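Local coordinates for protein bacteriocin (Pseudomonas syringae pv. tomato, PDB 4FZL) that probably kills related bacteria by degrading lipid II, the peptidoglycan precursor, in the manner of colicin M, and binds calcium, at residues R126-P129 and D130-N133; G206-G209 and E210-S214. All coordinates share one frame; numbering follows the deposited sequence.

Interaction 1: residues R126-P129 and D130-N133; sequences RGIP and DVMN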
loop_
_atom_site.group_PDB
_atom_site.type_symbol
_atom_site.label_atom_id
_atom_site.label_comp_id
_atom_site.label_asym_id
_atom_site.label_seq_id
_atom_site.Cartn_x
_atom_site.Cartn_y
_atom_site.Cartn_z
ATOM N N ARG A 126 2.274 12.722 -20.750
ATOM C CA ARG A 126 1.989 12.869 -22.151
ATOM C C ARG A 126 0.933 11.850 -22.532
ATOM O O ARG A 126 0.145 12.108 -23.448
ATOM C CB ARG A 126 3.242 12.657 -23.008
ATOM C CG ARG A 126 4.422 13.617 -22.788
ATOM C CD ARG A 126 5.565 13.380 -23.779
ATOM N NE ARG A 126 5.081 13.513 -25.165
ATOM C CZ ARG A 126 4.631 14.648 -25.718
ATOM N NH1 ARG A 126 4.612 15.803 -25.044
ATOM N NH2 ARG A 126 4.204 14.632 -26.973
ATOM N N GLY A 127 0.808 10.772 -21.745
ATOM C CA GLY A 127 -0.248 9.770 -21.951
ATOM C C GLY A 127 -1.596 10.061 -21.310
ATOM O O GLY A 127 -2.450 9.210 -21.324
ATOM N N ILE A 128 -1.799 11.294 -20.794
ATOM C CA ILE A 128 -3.027 11.686 -20.042
ATOM C C ILE A 128 -3.733 12.874 -20.736
ATOM O O ILE A 128 -3.397 14.040 -20.495
ATOM C CB ILE A 128 -2.717 12.037 -18.538
ATOM C CG1 ILE A 128 -2.112 10.798 -17.868
ATOM C CG2 ILE A 128 -3.972 12.508 -17.790
ATOM C CD1 ILE A 128 -1.773 10.979 -16.422
ATOM N N PRO A 129 -4.729 12.598 -21.597
ATOM C CA PRO A 129 -5.303 13.675 -22.406
ATOM C C PRO A 129 -5.894 14.855 -21.658
ATOM O O PRO A 129 -5.650 16.000 -22.049
ATOM C CB PRO A 129 -6.413 12.957 -23.198
ATOM C CG PRO A 129 -5.911 11.581 -23.327
ATOM C CD PRO A 129 -5.275 11.288 -22.006
ATOM N N ASP A 130 -6.655 14.636 -20.597
ATOM C CA ASP A 130 -7.211 15.822 -19.932
ATOM C C ASP A 130 -6.081 16.751 -19.462
ATOM O O ASP A 130 -6.266 17.949 -19.496
ATOM C CB ASP A 130 -8.186 15.504 -18.780
ATOM C CG ASP A 130 -9.515 14.904 -19.265
ATOM O OD1 ASP A 130 -9.798 14.851 -20.499
ATOM O OD2 ASP A 130 -10.297 14.478 -18.392
ATOM N N VAL A 131 -4.913 16.226 -19.049
ATOM C CA VAL A 131 -3.766 17.079 -18.625
ATOM C C VAL A 131 -3.058 17.723 -19.817
ATOM O O VAL A 131 -2.785 18.935 -19.832
ATOM C CB VAL A 131 -2.777 16.323 -17.706
ATOM C CG1 VAL A 131 -1.486 17.103 -17.488
ATOM C CG2 VAL A 131 -3.457 15.976 -16.380
ATOM N N MET A 132 -2.813 16.928 -20.849
ATOM C CA MET A 132 -2.178 17.473 -22.059
ATOM C C MET A 132 -3.034 18.578 -22.711
ATOM O O MET A 132 -2.473 19.553 -23.226
ATOM C CB MET A 132 -1.827 16.375 -23.043
ATOM C CG MET A 132 -0.672 15.555 -22.524
ATOM S SD MET A 132 0.903 16.448 -22.443
ATOM C CE MET A 132 1.314 16.598 -24.198
ATOM N N ASN A 133 -4.370 18.436 -22.676
ATOM C CA ASN A 133 -5.316 19.466 -23.133
ATOM C C ASN A 133 -5.097 20.796 -22.390
ATOM O O ASN A 133 -5.197 21.870 -22.982
ATOM C CB ASN A 133 -6.790 19.065 -22.869
ATOM C CG ASN A 133 -7.393 18.241 -23.975
ATOM O OD1 ASN A 133 -6.680 17.804 -24.900
ATOM N ND2 ASN A 133 -8.717 17.994 -23.887
#

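Interaction 2: residues G206-G209 and E210-S214; sequences GWLG and ENLTS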
loop_
_atom_site.group_PDB
_atom_site.type_symbol
_atom_site.label_atom_id
_atom_site.label_comp_id
_atom_site.label_asym_id
_atom_site.label_seq_id
_atom_site.Cartn_x
_atom_site.Cartn_y
_atom_site.Cartn_z
ATOM N N GLY A 206 -11.863 -10.034 -5.113
ATOM C CA GLY A 206 -11.029 -10.554 -6.179
ATOM C C GLY A 206 -9.662 -11.020 -5.763
ATOM O O GLY A 206 -9.139 -12.010 -6.284
ATOM N N TRP A 207 -9.054 -10.237 -4.888
ATOM C CA TRP A 207 -7.732 -10.526 -4.415
ATOM C C TRP A 207 -7.776 -11.664 -3.429
ATOM O O TRP A 207 -6.985 -12.633 -3.517
ATOM C CB TRP A 207 -7.143 -9.237 -3.818
ATOM C CG TRP A 207 -5.934 -9.407 -3.038
ATOM C CD1 TRP A 207 -4.767 -10.060 -3.417
ATOM C CD2 TRP A 207 -5.664 -8.894 -1.682
ATOM N NE1 TRP A 207 -3.835 -9.997 -2.424
ATOM C CE2 TRP A 207 -4.298 -9.305 -1.360
ATOM C CE3 TRP A 207 -6.366 -8.148 -0.764
ATOM C CZ2 TRP A 207 -3.689 -9.011 -0.127
ATOM C CZ3 TRP A 207 -5.745 -7.804 0.437
ATOM C CH2 TRP A 207 -4.449 -8.270 0.772
ATOM N N LEU A 208 -8.667 -11.519 -2.438
ATOM C CA LEU A 208 -8.658 -12.494 -1.311
ATOM C C LEU A 208 -9.189 -13.895 -1.668
ATOM O O LEU A 208 -8.705 -14.931 -1.133
ATOM C CB LEU A 208 -9.438 -11.988 -0.114
ATOM C CG LEU A 208 -8.854 -10.706 0.464
ATOM C CD1 LEU A 208 -9.755 -10.214 1.572
ATOM C CD2 LEU A 208 -7.449 -11.003 0.938
ATOM N N GLY A 209 -10.074 -13.961 -2.637
ATOM C CA GLY A 209 -10.621 -15.234 -3.057
ATOM C C GLY A 209 -11.886 -15.571 -2.267
ATOM O O GLY A 209 -12.232 -14.927 -1.267
ATOM N N GLU A 210 -12.579 -16.630 -2.706
ATOM C CA GLU A 210 -13.892 -16.952 -2.157
ATOM C C GLU A 210 -13.900 -17.322 -0.686
ATOM O O GLU A 210 -14.622 -16.763 0.132
ATOM C CB GLU A 210 -14.570 -18.066 -3.007
ATOM C CG GLU A 210 -15.860 -18.601 -2.439
ATOM C CD GLU A 210 -15.648 -19.703 -1.388
ATOM O OE1 GLU A 210 -14.730 -20.570 -1.555
ATOM O OE2 GLU A 210 -16.428 -19.724 -0.400
ATOM N N ASN A 211 -12.959 -18.164 -0.342
ATOM C CA ASN A 211 -12.939 -18.706 1.021
ATOM C C ASN A 211 -12.521 -17.702 2.058
ATOM O O ASN A 211 -13.206 -17.489 3.084
ATOM C CB ASN A 211 -12.052 -19.930 1.069
ATOM C CG ASN A 211 -11.997 -20.571 2.450
ATOM O OD1 ASN A 211 -12.963 -21.214 2.875
ATOM N ND2 ASN A 211 -10.874 -20.393 3.150
ATOM N N LEU A 212 -11.451 -16.984 1.745
ATOM C CA LEU A 212 -10.981 -15.991 2.685
ATOM C C LEU A 212 -11.977 -14.855 2.832
ATOM O O LEU A 212 -12.225 -14.381 3.952
ATOM C CB LEU A 212 -9.542 -15.591 2.327
ATOM C CG LEU A 212 -8.831 -14.585 3.235
ATOM C CD1 LEU A 212 -8.781 -15.044 4.713
ATOM C CD2 LEU A 212 -7.442 -14.317 2.588
ATOM N N THR A 213 -12.578 -14.447 1.720
ATOM C CA THR A 213 -13.583 -13.356 1.806
ATOM C C THR A 213 -14.724 -13.825 2.710
ATOM O O THR A 213 -15.188 -13.087 3.610
ATOM C CB THR A 213 -14.103 -12.953 0.437
ATOM O OG1 THR A 213 -12.982 -12.606 -0.393
ATOM C CG2 THR A 213 -15.242 -11.863 0.549
ATOM N N SER A 214 -15.130 -15.070 2.538
ATOM C CA SER A 214 -16.185 -15.608 3.376
ATOM C C SER A 214 -15.829 -15.571 4.903
ATOM O O SER A 214 -16.621 -15.207 5.774
ATOM C CB SER A 214 -16.550 -17.040 2.948
ATOM O OG SER A 214 -17.520 -17.576 3.835
HETATM O O HOH W 1 -9.565 -17.538 -0.445
#

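Interaction 1: residues R126-P129 and D130-N133
Met-132 turns back on the chain that precedes its helix: chi2 (-67°) and chi3 (-71°) both bend the same way and fold SD and CE over Arg-126. Arg-126 in turn is kinked at chi3, and the two side chains pass at a slant, the Met-132 methyl CE lying 3.5 Å from Arg-126 NH1. CE meets the guanidinium neither squarely over its face nor at its edge. Nearer the backbone, SD of Met-132 rests 3.8 Å from Arg-126 CA, and CG touches the carbonyl oxygens of Arg-126 and Ile-128, so the thioether chain lies along the backbone of the loop. On another side of the turn Ile-128 and Val-131 run side by side in the same direction, CG2 of Ile-128 against CG2 of Val-131 at 3.8 Å. This is the start of helix 129-135, with Ile-128 as its N-cap residue and Pro-129 in the first turn. Lacking an N-H, the proline suits the first turn of a helix, where backbone N-H groups have no i-4 helical acceptor. The carbonyl O of Ile-128 takes the Met-132 N-H in a nearly straight bond of 3.0 Å, directed almost down the C=O axis, and a second, weak and strongly bent one from Val-131 N. One residue on, Pro-129 O receives the N-H of Asn-133 at 2.8 Å, while Asn-133 CB packs 3.4 Å from the same oxygen. The inner face of the turn lies on the sheet: Ile-128 and Val-131 both touch Phe-150 of strand 142-153, and Val-131 also reaches Val-148. Trp-184 of strand 184-197 touches both Arg-126 and the buried Met-132. Pro-129, Asp-130 and Asn-133 are exposed, as is Arg-126 despite its contact with Trp-184.

Interaction 2: residues G206-G209 and E210-S214
The carbonyl O of Gly-209 is gripped twice by Thr-213, one helical turn further on. The backbone N-H of Thr-213 reaches it at 3.0 Å, and the hydroxyl OG1 donates to it over a shorter 2.6 Å. The two donors come from opposite faces of the carbonyl plane. With chi1 at -55°, OG1 stands beside the threonine's own backbone N, which lets both groups converge on one oxygen. This is the tight part of the contact: OG1 also packs 3.6 Å from CB of Leu-208, and CD2 of Leu-208 meets CD2 of Leu-212 at 3.7 Å where the two buried leucines slant past each other. On its other flank, Leu-208 CD2 lies over one face of the Trp-207 ring, offset toward the rim. Gly-209 is the turn residue between two consecutive helices. It ends helix 205-208 and serves as N-cap of helix 210-216, at phi 90° and psi 171°, a backbone shape glycine adopts readily because it has no CB. On the other side of the turn a water stands in for a direct i to i+4 backbone bond, donating to Leu-208 O at 2.8 Å and accepting from Leu-212 N at 2.9 Å. The looser, solvent side belongs to Glu-210, which is exposed; its side chain touches Arg-205 of helix 205-208, as does that of Thr-213. Helix 22-33 packs against this corner, with Phe-26 and Ala-30 touching Leu-212, Arg-31 touching Asn-211 and Leu-23 touching Trp-207, while Phe-98 of helix 96-106 meets the Trp-207 ring edge-to-face.

Interactions 1 and 2 are both local helix starts, but they belong to distant parts of the elongated chain: their centres are 37 Å apart, their nearest atoms about 24 Å, and they do not touch. Interaction 1 belongs to the sheet part of the fold and interaction 2 to the helical part. In the first, one carbonyl takes two backbone N-H groups, one of them weakly; in the second, it takes a backbone N-H and a hydroxyl. The calcium site of Leu-165, Asn-167 and Asp-195 is closely approached by neither. The Ile-128 side chain is about 11 Å from that of Asn-167, and about 4 Å from a 1,2-ethanediol molecule, probably from crystallisation.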